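Local coordinates for Mab-21 domain-containing protein (Tribolium castaneum, PDB 7LT2), which senses double-stranded RNA in the cytoplasm and makes the cyclic dinucleotide 2',3'-cGAMP from ATP and GTP as an innate immune signal, at residues 67-79 with 188-200. Numbering follows the deposited sequence.
Sequences KPEEFDLDILLHI and KIMDVDLVACFVF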
loop_
_atom_site.group_PDB
_atom_site.type_symbol
_atom_site.label_atom_id
_atom_site.label_comp_id
_atom_site.label_asym_id
_atom_site.label_seq_id
_atom_site.Cartn_x
_atom_site.Cartn_y
_atom_site.Cartn_z
ATOM N N LYS A 67 -14.527 1.082 6.520
ATOM C CA LYS A 67 -14.442 -0.355 6.255
ATOM C C LYS A 67 -13.331 -0.640 5.249
ATOM O O LYS A 67 -13.324 -0.056 4.160
ATOM C CB LYS A 67 -15.774 -0.894 5.728
ATOM C CG LYS A 67 -15.752 -2.396 5.451
ATOM C CD LYS A 67 -17.085 -2.912 4.940
ATOM C CE LYS A 67 -17.494 -2.218 3.662
ATOM N NZ LYS A 67 -16.563 -2.528 2.548
ATOM N N PRO A 68 -12.387 -1.522 5.568
ATOM C CA PRO A 68 -11.350 -1.863 4.588
ATOM C C PRO A 68 -11.944 -2.614 3.411
ATOM O O PRO A 68 -12.899 -3.383 3.549
ATOM C CB PRO A 68 -10.373 -2.740 5.384
ATOM C CG PRO A 68 -11.150 -3.249 6.539
ATOM C CD PRO A 68 -12.226 -2.239 6.844
ATOM N N GLU A 69 -11.376 -2.361 2.229
ATOM C CA GLU A 69 -11.940 -2.900 0.999
ATOM C C GLU A 69 -10.922 -3.654 0.152
ATOM O O GLU A 69 -11.297 -4.595 -0.556
ATOM C CB GLU A 69 -12.577 -1.777 0.180
ATOM C CG GLU A 69 -13.937 -1.369 0.725
ATOM C CD GLU A 69 -14.402 -0.027 0.213
ATOM O OE1 GLU A 69 -13.544 0.809 -0.135
ATOM O OE2 GLU A 69 -15.631 0.191 0.162
ATOM N N GLU A 70 -9.645 -3.271 0.216
ATOM C CA GLU A 70 -8.638 -3.925 -0.616
ATOM C C GLU A 70 -7.256 -3.746 -0.004
ATOM O O GLU A 70 -7.028 -2.848 0.807
ATOM C CB GLU A 70 -8.646 -3.368 -2.042
ATOM C CG GLU A 70 -8.357 -1.876 -2.111
ATOM C CD GLU A 70 -8.164 -1.387 -3.531
ATOM O OE1 GLU A 70 -7.440 -2.059 -4.297
ATOM O OE2 GLU A 70 -8.733 -0.331 -3.876
ATOM N N PHE A 71 -6.332 -4.617 -0.413
ATOM C CA PHE A 71 -4.911 -4.384 -0.194
ATOM C C PHE A 71 -4.126 -5.072 -1.303
ATOM O O PHE A 71 -4.680 -5.803 -2.129
ATOM C CB PHE A 71 -4.442 -4.846 1.201
ATOM C CG PHE A 71 -4.468 -6.338 1.419
ATOM C CD1 PHE A 71 -5.612 -6.961 1.887
ATOM C CD2 PHE A 71 -3.332 -7.104 1.207
ATOM C CE1 PHE A 71 -5.635 -8.327 2.116
ATOM C CE2 PHE A 71 -3.348 -8.474 1.429
ATOM C CZ PHE A 71 -4.503 -9.085 1.882
ATOM N N ASP A 72 -2.825 -4.801 -1.325
ATOM C CA ASP A 72 -1.911 -5.359 -2.315
ATOM C C ASP A 72 -1.112 -6.506 -1.714
ATOM O O ASP A 72 -0.468 -6.342 -0.673
ATOM C CB ASP A 72 -0.937 -4.297 -2.826
ATOM C CG ASP A 72 -1.555 -3.364 -3.839
ATOM O OD1 ASP A 72 -2.747 -3.535 -4.186
ATOM O OD2 ASP A 72 -0.832 -2.450 -4.286
ATOM N N LEU A 73 -1.122 -7.653 -2.386
ATOM C CA LEU A 73 -0.161 -8.709 -2.081
ATOM C C LEU A 73 1.060 -8.474 -2.958
ATOM O O LEU A 73 1.062 -8.815 -4.143
ATOM C CB LEU A 73 -0.752 -10.095 -2.317
ATOM C CG LEU A 73 0.161 -11.220 -1.810
ATOM C CD1 LEU A 73 0.237 -11.185 -0.290
ATOM C CD2 LEU A 73 -0.336 -12.565 -2.304
ATOM N N ASP A 74 2.095 -7.867 -2.382
ATOM C CA ASP A 74 3.354 -7.662 -3.090
ATOM C C ASP A 74 4.142 -8.962 -3.022
ATOM O O ASP A 74 4.694 -9.320 -1.976
ATOM C CB ASP A 74 4.127 -6.493 -2.491
ATOM C CG ASP A 74 3.465 -5.160 -2.764
ATOM O OD1 ASP A 74 2.827 -5.011 -3.833
ATOM O OD2 ASP A 74 3.564 -4.265 -1.905
ATOM N N ILE A 75 4.175 -9.682 -4.140
ATOM C CA ILE A 75 4.841 -10.975 -4.238
ATOM C C ILE A 75 6.297 -10.703 -4.600
ATOM O O ILE A 75 6.591 -10.255 -5.712
ATOM C CB ILE A 75 4.155 -11.868 -5.280
ATOM C CG1 ILE A 75 2.685 -12.081 -4.908
ATOM C CG2 ILE A 75 4.879 -13.213 -5.418
ATOM C CD1 ILE A 75 1.841 -12.681 -6.021
ATOM N N LEU A 76 7.211 -10.955 -3.661
ATOM C CA LEU A 76 8.603 -10.530 -3.813
ATOM C C LEU A 76 9.425 -11.657 -4.437
ATOM O O LEU A 76 9.640 -12.706 -3.815
ATOM C CB LEU A 76 9.188 -10.099 -2.470
ATOM C CG LEU A 76 8.395 -9.024 -1.708
ATOM C CD1 LEU A 76 9.227 -8.457 -0.574
ATOM C CD2 LEU A 76 7.926 -7.904 -2.623
ATOM N N LEU A 77 9.879 -11.432 -5.666
ATOM C CA LEU A 77 10.749 -12.340 -6.398
ATOM C C LEU A 77 12.185 -11.846 -6.279
ATOM O O LEU A 77 12.434 -10.642 -6.216
ATOM C CB LEU A 77 10.330 -12.405 -7.869
ATOM C CG LEU A 77 8.821 -12.497 -8.107
ATOM C CD1 LEU A 77 8.477 -12.241 -9.563
ATOM C CD2 LEU A 77 8.310 -13.861 -7.661
ATOM N N HIS A 78 13.136 -12.776 -6.241
ATOM C CA HIS A 78 14.534 -12.409 -6.051
ATOM C C HIS A 78 15.377 -13.002 -7.165
ATOM O O HIS A 78 15.404 -14.225 -7.340
ATOM C CB HIS A 78 15.067 -12.870 -4.693
ATOM C CG HIS A 78 16.513 -12.544 -4.487
ATOM N ND1 HIS A 78 16.975 -11.250 -4.373
ATOM C CD2 HIS A 78 17.603 -13.342 -4.409
ATOM C CE1 HIS A 78 18.287 -11.266 -4.218
ATOM N NE2 HIS A 78 18.693 -12.523 -4.239
ATOM N N ILE A 79 16.044 -12.133 -7.912
ATOM C CA ILE A 79 16.998 -12.562 -8.939
ATOM C C ILE A 79 18.300 -12.957 -8.259
ATOM O O ILE A 79 18.866 -12.147 -7.509
ATOM C CB ILE A 79 17.228 -11.440 -9.945
ATOM C CG1 ILE A 79 15.921 -11.077 -10.657
ATOM C CG2 ILE A 79 18.319 -11.838 -10.949
ATOM C CD1 ILE A 79 16.005 -9.821 -11.481
ATOM N N LYS A 188 -18.644 -10.688 1.913
ATOM C CA LYS A 188 -17.382 -10.249 1.329
ATOM C C LYS A 188 -16.375 -9.896 2.419
ATOM O O LYS A 188 -16.726 -9.295 3.437
ATOM C CB LYS A 188 -17.621 -9.036 0.425
ATOM C CG LYS A 188 -16.375 -8.474 -0.234
ATOM C CD LYS A 188 -15.773 -9.500 -1.176
ATOM C CE LYS A 188 -14.688 -8.901 -2.043
ATOM N NZ LYS A 188 -15.246 -8.169 -3.229
ATOM N N ILE A 189 -15.109 -10.271 2.205
ATOM C CA ILE A 189 -14.061 -9.906 3.156
ATOM C C ILE A 189 -13.198 -8.779 2.597
ATOM O O ILE A 189 -13.193 -7.668 3.144
ATOM C CB ILE A 189 -13.202 -11.123 3.545
ATOM C CG1 ILE A 189 -14.079 -12.209 4.171
ATOM C CG2 ILE A 189 -12.103 -10.696 4.508
ATOM C CD1 ILE A 189 -13.372 -13.543 4.361
ATOM N N MET A 190 -12.468 -9.039 1.511
ATOM C CA MET A 190 -11.592 -8.012 0.952
ATOM C C MET A 190 -11.149 -8.430 -0.443
ATOM O O MET A 190 -11.142 -9.619 -0.778
ATOM C CB MET A 190 -10.367 -7.771 1.842
ATOM C CG MET A 190 -10.092 -6.293 2.120
ATOM S SD MET A 190 -8.957 -6.013 3.484
ATOM C CE MET A 190 -10.001 -6.440 4.867
ATOM N N ASP A 191 -10.790 -7.427 -1.254
ATOM C CA ASP A 191 -10.124 -7.639 -2.536
ATOM C C ASP A 191 -8.616 -7.592 -2.337
ATOM O O ASP A 191 -8.108 -6.820 -1.522
ATOM C CB ASP A 191 -10.516 -6.563 -3.556
ATOM C CG ASP A 191 -11.951 -6.677 -4.030
ATOM O OD1 ASP A 191 -12.564 -7.749 -3.862
ATOM O OD2 ASP A 191 -12.462 -5.685 -4.600
ATOM N N VAL A 192 -7.890 -8.414 -3.100
ATOM C CA VAL A 192 -6.431 -8.459 -3.027
ATOM C C VAL A 192 -5.862 -8.416 -4.439
ATOM O O VAL A 192 -6.217 -9.248 -5.278
ATOM C CB VAL A 192 -5.930 -9.720 -2.294
ATOM C CG1 VAL A 192 -4.417 -9.681 -2.136
ATOM C CG2 VAL A 192 -6.601 -9.853 -0.928
ATOM N N ASP A 193 -4.970 -7.461 -4.695
ATOM C CA ASP A 193 -4.265 -7.378 -5.971
ATOM C C ASP A 193 -2.939 -8.128 -5.880
ATOM O O ASP A 193 -2.183 -7.958 -4.918
ATOM C CB ASP A 193 -4.029 -5.921 -6.372
ATOM C CG ASP A 193 -5.281 -5.254 -6.918
ATOM O OD1 ASP A 193 -6.372 -5.860 -6.840
ATOM O OD2 ASP A 193 -5.169 -4.119 -7.427
ATOM N N LEU A 194 -2.652 -8.948 -6.889
ATOM C CA LEU A 194 -1.473 -9.816 -6.875
ATOM C C LEU A 194 -0.391 -9.144 -7.713
ATOM O O LEU A 194 -0.414 -9.211 -8.942
ATOM C CB LEU A 194 -1.826 -11.202 -7.399
ATOM C CG LEU A 194 -3.069 -11.851 -6.783
ATOM C CD1 LEU A 194 -3.358 -13.186 -7.457
ATOM C CD2 LEU A 194 -2.906 -12.028 -5.282
ATOM N N VAL A 195 0.554 -8.490 -7.041
ATOM C CA VAL A 195 1.516 -7.591 -7.676
ATOM C C VAL A 195 2.891 -8.256 -7.686
ATOM O O VAL A 195 3.479 -8.500 -6.625
ATOM C CB VAL A 195 1.575 -6.239 -6.949
ATOM C CG1 VAL A 195 2.504 -5.281 -7.676
ATOM C CG2 VAL A 195 0.169 -5.650 -6.795
ATOM N N ALA A 196 3.421 -8.506 -8.885
ATOM C CA ALA A 196 4.740 -9.112 -9.033
ATOM C C ALA A 196 5.825 -8.058 -8.835
ATOM O O ALA A 196 5.904 -7.096 -9.607
ATOM C CB ALA A 196 4.868 -9.755 -10.413
ATOM N N CYS A 197 6.670 -8.252 -7.822
ATOM C CA CYS A 197 7.726 -7.311 -7.475
ATOM C C CYS A 197 9.071 -8.030 -7.431
ATOM O O CYS A 197 9.139 -9.258 -7.370
ATOM C CB CYS A 197 7.471 -6.658 -6.117
ATOM S SG CYS A 197 5.830 -5.904 -5.932
ATOM N N PHE A 198 10.150 -7.249 -7.446
ATOM C CA PHE A 198 11.499 -7.784 -7.298
ATOM C C PHE A 198 12.175 -7.138 -6.096
ATOM O O PHE A 198 12.186 -5.909 -5.975
ATOM C CB PHE A 198 12.325 -7.575 -8.570
ATOM C CG PHE A 198 11.974 -8.540 -9.665
ATOM C CD1 PHE A 198 12.595 -9.776 -9.742
ATOM C CD2 PHE A 198 11.005 -8.223 -10.599
ATOM C CE1 PHE A 198 12.264 -10.671 -10.749
ATOM C CE2 PHE A 198 10.670 -9.113 -11.599
ATOM C CZ PHE A 198 11.298 -10.336 -11.675
ATOM N N VAL A 199 12.736 -7.972 -5.215
ATOM C CA VAL A 199 13.277 -7.536 -3.929
ATOM C C VAL A 199 14.800 -7.596 -3.966
ATOM O O VAL A 199 15.387 -8.483 -4.599
ATOM C CB VAL A 199 12.710 -8.380 -2.764
ATOM C CG1 VAL A 199 13.079 -9.858 -2.907
ATOM C CG2 VAL A 199 13.161 -7.816 -1.414
ATOM N N PHE A 200 15.437 -6.635 -3.301
ATOM C CA PHE A 200 16.887 -6.490 -3.324
ATOM C C PHE A 200 17.416 -6.253 -1.919
ATOM O O PHE A 200 16.687 -5.822 -1.023
ATOM C CB PHE A 200 17.306 -5.343 -4.241
ATOM C CG PHE A 200 16.835 -5.514 -5.647
ATOM C CD1 PHE A 200 17.573 -6.254 -6.546
ATOM C CD2 PHE A 200 15.634 -4.962 -6.060
ATOM C CE1 PHE A 200 17.135 -6.426 -7.844
ATOM C CE2 PHE A 200 15.192 -5.131 -7.354
ATOM C CZ PHE A 200 15.941 -5.863 -8.245
HETATM O O HOH W 1 -14.435 -5.354 2.301
HETATM O O HOH W 2 -8.229 -4.179 -5.626
HETATM O O HOH W 3 -3.666 -2.245 -6.361
HETATM O O HOH W 4 15.707 -9.398 -7.232
#
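Val199 O is gripped by two donors: His78 ND1 lies 3.2 Å from Val199 O, and a water that also accepts from Ile79 N donates to the same oxygen. The imidazole bond is nearly straight (172° at the hydrogen), and the carbonyl oxygen sits at the ring edge, in the ring plane. With CG of His78 turned opposite its own backbone N and beside the carbonyl carbon (chi1 178°), ND1 reaches Val199 O. Upstream, strands 70-77 and 188-200 run parallel, with nine backbone hydrogen bonds from Glu69 O to Val199 N; the shortest include Leu73 N to Asp193 O at 2.8 Å. On the apolar face, Met190 SD meets the Phe71 ring at its edge, 3.8 Å from Phe71 CD1, a Met-aromatic contact, while Val192 CG1 lies over a face of that ring, 4.3 Å from its centroid. Farther along, Leu77 CD1 covers one face of the Phe198 ring toward its rim. The other face carries the carboxylates of Glu70, Asp72 and Asp193. Asp72 OD1 and Asp193 OD2, like charges, stand 4.1 Å apart with no direct bond, their carboxylate planes 16° from parallel; one water donates to both. A second water joins Glu70 OE1 to Asp193 OD1, which Thr178 OG1 also binds. Strand 50-56 flanks 70-77, and strand 177-183 flanks 188-200, placing the pair inside the nucleotidyltransferase sheet. By similarity, Glu70, Asp72 and Asp193 bind the catalytic magnesium; here single waters link these carboxylates in pairs, consistent with a site where a catalytic metal would take their place.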